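Local coordinates for protein hydroxyethylthiazole kinase (Pyrococcus horikoshii, PDB 3HPD) that probably phosphorylates the hydroxyl group of 4-methyl-5-beta-hydroxyethylthiazole with ATP and magnesium, a step of thiamine diphosphate biosynthesis, at residues M1-E13 and L246-V260. Sequence-based numbering, arbitrary orientation.
Sequences MKFIIEALKRVRE and LYRINENVIRTYAKV
Arg12 reaches from helix 2-13 to the break between helix 235-248 and helix 251-257, where its guanidinium grips one carbonyl end-on. Arg12 NH1 lies 2.7 Å from Ile249 O, with a C=O...N angle of 162°. Arg12 NH2 lies 2.9 Å from the same Ile249 O. Both bonds lie in the guanidinium plane; a weak third bond runs from Arg12 NH2 to Leu246 O, also near that plane. A chain extended from CG to NE carries the group across, and Leu8 CD1 rests over one face, offset toward its rim. Ile249 is the first residue to leave helical geometry, so Arg12 ties down the end of one helix just before Asn250 N-caps the next, its OD1 accepting from Val253 N.

Towards the start of helix 2-13 the contact turns apolar. Leu8 CD2 meets Ile254 CD1 at 3.6 Å, while Ile5 and Ile254 run alongside each other, pointing opposite ways, Ile5 CG1 lying 3.7 Å from Ile254 CG2. Farther along, Val260 CG1 packs against Ile4 CD1 (3.9 Å) and both its methyls meet Met1 SD.

Beside this apolar row, Glu251 extends with CG anti to its backbone N (chi1 -172°), laying CG against Ile5 CD1 and sending the carboxylate on to Lys9. Lys9 NZ forms a salt bridge with Glu251 OE1 at 2.7 Å, on the syn side but tilted well out of the carboxylate plane, whereas Arg255 NH2 takes OE2 on the anti side, so opposite charges engage both oxygens.

The axes of helices 2-13 and 251-257 run roughly antiparallel (155°), with a closest approach of 10.0 Å. In this ribokinase-clan fold, Ile4 also touches helix 210-231, Leu8 and Leu246 touch helix 27-37, and Val260 begins strand 260-263, at one edge of the central sheet, which joins the contact to that sheet.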
loop_
_atom_site.group_PDB
_atom_site.type_symbol
_atom_site.label_atom_id
_atom_site.label_comp_id
_atom_site.label_asym_id
_atom_site.label_seq_id
_atom_site.Cartn_x
_atom_site.Cartn_y
_atom_site.Cartn_z
ATOM N N MET A 1 26.906 16.279 -12.108
ATOM C CA MET A 1 27.998 15.386 -12.574
ATOM C C MET A 1 27.493 14.714 -13.858
ATOM O O MET A 1 26.386 14.178 -13.891
ATOM C CB MET A 1 28.302 14.366 -11.475
ATOM C CG MET A 1 29.753 13.940 -11.373
ATOM S SD MET A 1 30.162 13.415 -9.695
ATOM C CE MET A 1 31.575 14.450 -9.335
ATOM N N LYS A 2 28.304 14.763 -14.911
ATOM C CA LYS A 2 27.953 14.218 -16.226
ATOM C C LYS A 2 27.399 12.789 -16.332
ATOM O O LYS A 2 26.423 12.563 -17.054
ATOM C CB LYS A 2 29.157 14.374 -17.166
ATOM C CG LYS A 2 28.967 13.832 -18.577
ATOM C CD LYS A 2 30.219 14.074 -19.420
ATOM C CE LYS A 2 30.391 15.554 -19.746
ATOM N NZ LYS A 2 31.800 15.910 -20.072
ATOM N N PHE A 3 28.004 11.826 -15.641
ATOM C CA PHE A 3 27.516 10.452 -15.732
ATOM C C PHE A 3 26.121 10.277 -15.142
ATOM O O PHE A 3 25.438 9.294 -15.434
ATOM C CB PHE A 3 28.502 9.469 -15.077
ATOM C CG PHE A 3 28.595 9.580 -13.575
ATOM C CD1 PHE A 3 27.557 9.137 -12.758
ATOM C CD2 PHE A 3 29.743 10.088 -12.977
ATOM C CE1 PHE A 3 27.659 9.206 -11.369
ATOM C CE2 PHE A 3 29.857 10.162 -11.588
ATOM C CZ PHE A 3 28.811 9.715 -10.783
ATOM N N ILE A 4 25.701 11.235 -14.320
ATOM C CA ILE A 4 24.378 11.182 -13.698
ATOM C C ILE A 4 23.318 11.557 -14.726
ATOM O O ILE A 4 22.287 10.893 -14.844
ATOM C CB ILE A 4 24.273 12.158 -12.504
ATOM C CG1 ILE A 4 25.309 11.790 -11.441
ATOM C CG2 ILE A 4 22.867 12.110 -11.914
ATOM C CD1 ILE A 4 25.339 12.733 -10.256
ATOM N N ILE A 5 23.577 12.631 -15.465
ATOM C CA ILE A 5 22.658 13.093 -16.498
ATOM C C ILE A 5 22.522 12.010 -17.562
ATOM O O ILE A 5 21.424 11.715 -18.032
ATOM C CB ILE A 5 23.172 14.399 -17.153
ATOM C CG1 ILE A 5 23.025 15.561 -16.164
ATOM C CG2 ILE A 5 22.414 14.678 -18.445
ATOM C CD1 ILE A 5 23.632 16.871 -16.644
ATOM N N GLU A 6 23.644 11.403 -17.928
ATOM C CA GLU A 6 23.628 10.355 -18.935
ATOM C C GLU A 6 22.934 9.086 -18.450
ATOM O O GLU A 6 22.250 8.416 -19.223
ATOM C CB GLU A 6 25.054 10.046 -19.391
ATOM C CG GLU A 6 25.682 11.183 -20.194
ATOM C CD GLU A 6 24.801 11.627 -21.353
ATOM O OE1 GLU A 6 24.438 10.771 -22.189
ATOM O OE2 GLU A 6 24.467 12.829 -21.431
ATOM N N ALA A 7 23.102 8.755 -17.173
ATOM C CA ALA A 7 22.460 7.564 -16.619
ATOM C C ALA A 7 20.938 7.731 -16.635
ATOM O O ALA A 7 20.201 6.807 -16.998
ATOM C CB ALA A 7 22.945 7.317 -15.192
ATOM N N LEU A 8 20.473 8.912 -16.237
ATOM C CA LEU A 8 19.042 9.196 -16.210
ATOM C C LEU A 8 18.470 9.054 -17.610
ATOM O O LEU A 8 17.410 8.461 -17.801
ATOM C CB LEU A 8 18.783 10.613 -15.695
ATOM C CG LEU A 8 17.310 11.031 -15.605
ATOM C CD1 LEU A 8 16.574 10.106 -14.649
ATOM C CD2 LEU A 8 17.210 12.471 -15.132
ATOM N N LYS A 9 19.179 9.607 -18.589
ATOM C CA LYS A 9 18.738 9.529 -19.971
ATOM C C LYS A 9 18.646 8.072 -20.411
ATOM O O LYS A 9 17.689 7.684 -21.086
ATOM C CB LYS A 9 19.700 10.303 -20.878
ATOM C CG LYS A 9 19.631 11.812 -20.686
ATOM C CD LYS A 9 20.620 12.541 -21.584
ATOM C CE LYS A 9 20.517 14.051 -21.403
ATOM N NZ LYS A 9 21.517 14.774 -22.241
ATOM N N ARG A 10 19.632 7.265 -20.020
ATOM C CA ARG A 10 19.639 5.848 -20.379
ATOM C C ARG A 10 18.463 5.096 -19.760
ATOM O O ARG A 10 17.863 4.231 -20.401
ATOM C CB ARG A 10 20.950 5.182 -19.950
ATOM C CG ARG A 10 22.143 5.561 -20.809
ATOM C CD ARG A 10 23.257 4.523 -20.706
ATOM N NE ARG A 10 23.799 4.424 -19.356
ATOM C CZ ARG A 10 24.434 5.413 -18.734
ATOM N NH1 ARG A 10 24.607 6.580 -19.342
ATOM N NH2 ARG A 10 24.896 5.237 -17.503
ATOM N N VAL A 11 18.141 5.419 -18.512
ATOM C CA VAL A 11 17.021 4.766 -17.842
ATOM C C VAL A 11 15.734 5.054 -18.604
ATOM O O VAL A 11 14.940 4.155 -18.868
ATOM C CB VAL A 11 16.855 5.271 -16.388
ATOM C CG1 VAL A 11 15.508 4.816 -15.825
ATOM C CG2 VAL A 11 17.981 4.742 -15.525
ATOM N N ARG A 12 15.540 6.313 -18.972
ATOM C CA ARG A 12 14.335 6.705 -19.679
ATOM C C ARG A 12 14.251 6.203 -21.116
ATOM O O ARG A 12 13.156 5.956 -21.626
ATOM C CB ARG A 12 14.189 8.222 -19.611
ATOM C CG ARG A 12 13.948 8.677 -18.184
ATOM C CD ARG A 12 13.914 10.172 -18.039
ATOM N NE ARG A 12 13.469 10.552 -16.701
ATOM C CZ ARG A 12 13.504 11.795 -16.235
ATOM N NH1 ARG A 12 13.970 12.773 -17.001
ATOM N NH2 ARG A 12 13.066 12.060 -15.012
ATOM N N GLU A 13 15.398 6.040 -21.763
ATOM C CA GLU A 13 15.414 5.546 -23.138
ATOM C C GLU A 13 15.190 4.036 -23.165
ATOM O O GLU A 13 14.439 3.528 -23.995
ATOM C CB GLU A 13 16.754 5.859 -23.811
ATOM C CG GLU A 13 17.111 7.329 -23.857
ATOM C CD GLU A 13 18.448 7.580 -24.526
ATOM O OE1 GLU A 13 19.407 6.832 -24.241
ATOM O OE2 GLU A 13 18.546 8.533 -25.329
ATOM N N LEU A 246 10.287 13.064 -9.665
ATOM C CA LEU A 246 11.099 11.971 -10.191
ATOM C C LEU A 246 10.800 11.916 -11.687
ATOM O O LEU A 246 11.613 11.450 -12.487
ATOM C CB LEU A 246 10.723 10.641 -9.530
ATOM C CG LEU A 246 11.315 10.453 -8.133
ATOM C CD1 LEU A 246 10.816 9.145 -7.528
ATOM C CD2 LEU A 246 12.846 10.455 -8.233
ATOM N N TYR A 247 9.624 12.420 -12.045
ATOM C CA TYR A 247 9.157 12.466 -13.429
ATOM C C TYR A 247 9.656 13.724 -14.146
ATOM O O TYR A 247 10.080 13.664 -15.301
ATOM C CB TYR A 247 7.626 12.457 -13.438
ATOM C CG TYR A 247 6.979 12.550 -14.802
ATOM C CD1 TYR A 247 6.873 11.430 -15.628
ATOM C CD2 TYR A 247 6.438 13.753 -15.253
ATOM C CE1 TYR A 247 6.238 11.507 -16.867
ATOM C CE2 TYR A 247 5.802 13.841 -16.490
ATOM C CZ TYR A 247 5.704 12.715 -17.290
ATOM O OH TYR A 247 5.058 12.798 -18.506
ATOM N N ARG A 248 9.605 14.860 -13.454
ATOM C CA ARG A 248 10.018 16.139 -14.034
ATOM C C ARG A 248 11.517 16.407 -14.079
ATOM O O ARG A 248 11.986 17.154 -14.938
ATOM C CB ARG A 248 9.351 17.298 -13.286
ATOM C CG ARG A 248 7.839 17.291 -13.324
ATOM C CD ARG A 248 7.271 18.497 -12.581
ATOM N NE ARG A 248 7.616 19.757 -13.236
ATOM C CZ ARG A 248 7.252 20.958 -12.794
ATOM N NH1 ARG A 248 6.533 21.073 -11.690
ATOM N NH2 ARG A 248 7.604 22.046 -13.465
ATOM N N ILE A 249 12.271 15.818 -13.161
ATOM C CA ILE A 249 13.706 16.063 -13.144
ATOM C C ILE A 249 14.310 15.785 -14.520
ATOM O O ILE A 249 13.983 14.794 -15.170
ATOM C CB ILE A 249 14.410 15.217 -12.055
ATOM C CG1 ILE A 249 15.875 15.642 -11.933
ATOM C CG2 ILE A 249 14.298 13.733 -12.386
ATOM C CD1 ILE A 249 16.581 15.066 -10.704
ATOM N N ASN A 250 15.174 16.689 -14.967
ATOM C CA ASN A 250 15.815 16.558 -16.266
ATOM C C ASN A 250 17.247 17.084 -16.200
ATOM O O ASN A 250 17.759 17.380 -15.119
ATOM C CB ASN A 250 15.020 17.331 -17.325
ATOM C CG ASN A 250 14.871 18.802 -16.988
ATOM O OD1 ASN A 250 15.697 19.372 -16.280
ATOM N ND2 ASN A 250 13.822 19.430 -17.511
ATOM N N GLU A 251 17.885 17.210 -17.358
ATOM C CA GLU A 251 19.262 17.687 -17.407
ATOM C C GLU A 251 19.474 19.038 -16.735
ATOM O O GLU A 251 20.402 19.200 -15.948
ATOM C CB GLU A 251 19.750 17.773 -18.852
ATOM C CG GLU A 251 21.231 18.078 -18.963
ATOM C CD GLU A 251 21.716 18.088 -20.394
ATOM O OE1 GLU A 251 21.246 17.236 -21.179
ATOM O OE2 GLU A 251 22.572 18.933 -20.733
ATOM N N ASN A 252 18.621 20.007 -17.043
ATOM C CA ASN A 252 18.764 21.340 -16.465
ATOM C C ASN A 252 18.648 21.328 -14.947
ATOM O O ASN A 252 19.422 21.987 -14.256
ATOM C CB ASN A 252 17.718 22.296 -17.042
ATOM C CG ASN A 252 17.969 23.741 -16.636
ATOM O OD1 ASN A 252 18.911 24.375 -17.110
ATOM N ND2 ASN A 252 17.136 24.259 -15.745
ATOM N N VAL A 253 17.675 20.585 -14.428
ATOM C CA VAL A 253 17.480 20.512 -12.982
ATOM C C VAL A 253 18.689 19.876 -12.303
ATOM O O VAL A 253 19.146 20.351 -11.265
ATOM C CB VAL A 253 16.204 19.711 -12.632
ATOM C CG1 VAL A 253 16.001 19.680 -11.118
ATOM C CG2 VAL A 253 15.004 20.340 -13.315
ATOM N N ILE A 254 19.218 18.810 -12.893
ATOM C CA ILE A 254 20.385 18.143 -12.325
ATOM C C ILE A 254 21.579 19.097 -12.348
ATOM O O ILE A 254 22.316 19.212 -11.372
ATOM C CB ILE A 254 20.732 16.865 -13.116
ATOM C CG1 ILE A 254 19.633 15.821 -12.909
ATOM C CG2 ILE A 254 22.086 16.320 -12.674
ATOM C CD1 ILE A 254 19.817 14.555 -13.719
ATOM N N ARG A 255 21.752 19.791 -13.468
ATOM C CA ARG A 255 22.852 20.737 -13.623
ATOM C C ARG A 255 22.811 21.847 -12.577
ATOM O O ARG A 255 23.844 22.235 -12.028
ATOM C CB ARG A 255 22.809 21.354 -15.023
ATOM C CG ARG A 255 23.615 22.632 -15.181
ATOM C CD ARG A 255 23.683 23.023 -16.646
ATOM N NE ARG A 255 24.218 21.915 -17.429
ATOM C CZ ARG A 255 23.577 21.320 -18.428
ATOM N NH1 ARG A 255 22.365 21.726 -18.786
ATOM N NH2 ARG A 255 24.144 20.300 -19.058
ATOM N N THR A 256 21.612 22.349 -12.303
ATOM C CA THR A 256 21.434 23.433 -11.349
ATOM C C THR A 256 21.283 23.038 -9.876
ATOM O O THR A 256 21.581 23.844 -8.994
ATOM C CB THR A 256 20.226 24.311 -11.746
ATOM O OG1 THR A 256 19.069 23.486 -11.927
ATOM C CG2 THR A 256 20.509 25.055 -13.045
ATOM N N TYR A 257 20.839 21.811 -9.603
ATOM C CA TYR A 257 20.644 21.374 -8.217
ATOM C C TYR A 257 21.607 20.333 -7.653
ATOM O O TYR A 257 21.756 20.230 -6.437
ATOM C CB TYR A 257 19.222 20.835 -8.016
ATOM C CG TYR A 257 18.162 21.889 -7.805
ATOM C CD1 TYR A 257 17.626 22.594 -8.880
ATOM C CD2 TYR A 257 17.686 22.175 -6.524
ATOM C CE1 TYR A 257 16.637 23.556 -8.688
ATOM C CE2 TYR A 257 16.697 23.139 -6.320
ATOM C CZ TYR A 257 16.178 23.823 -7.408
ATOM O OH TYR A 257 15.192 24.761 -7.214
ATOM N N ALA A 258 22.251 19.559 -8.517
ATOM C CA ALA A 258 23.156 18.515 -8.045
ATOM C C ALA A 258 24.264 18.991 -7.109
ATOM O O ALA A 258 24.956 19.972 -7.383
ATOM C CB ALA A 258 23.767 17.774 -9.242
ATOM N N LYS A 259 24.408 18.283 -5.991
ATOM C CA LYS A 259 25.442 18.562 -5.000
ATOM C C LYS A 259 26.116 17.219 -4.745
ATOM O O LYS A 259 25.683 16.448 -3.889
ATOM C CB LYS A 259 24.833 19.086 -3.696
ATOM C CG LYS A 259 24.025 20.363 -3.838
ATOM C CD LYS A 259 23.611 20.889 -2.469
ATOM C CE LYS A 259 22.735 22.127 -2.581
ATOM N NZ LYS A 259 23.367 23.181 -3.419
ATOM N N VAL A 260 27.169 16.937 -5.506
ATOM C CA VAL A 260 27.881 15.672 -5.387
ATOM C C VAL A 260 29.353 15.854 -5.738
ATOM O O VAL A 260 29.695 16.657 -6.601
ATOM C CB VAL A 260 27.259 14.610 -6.332
ATOM C CG1 VAL A 260 27.187 15.155 -7.751
ATOM C CG2 VAL A 260 28.077 13.327 -6.303
#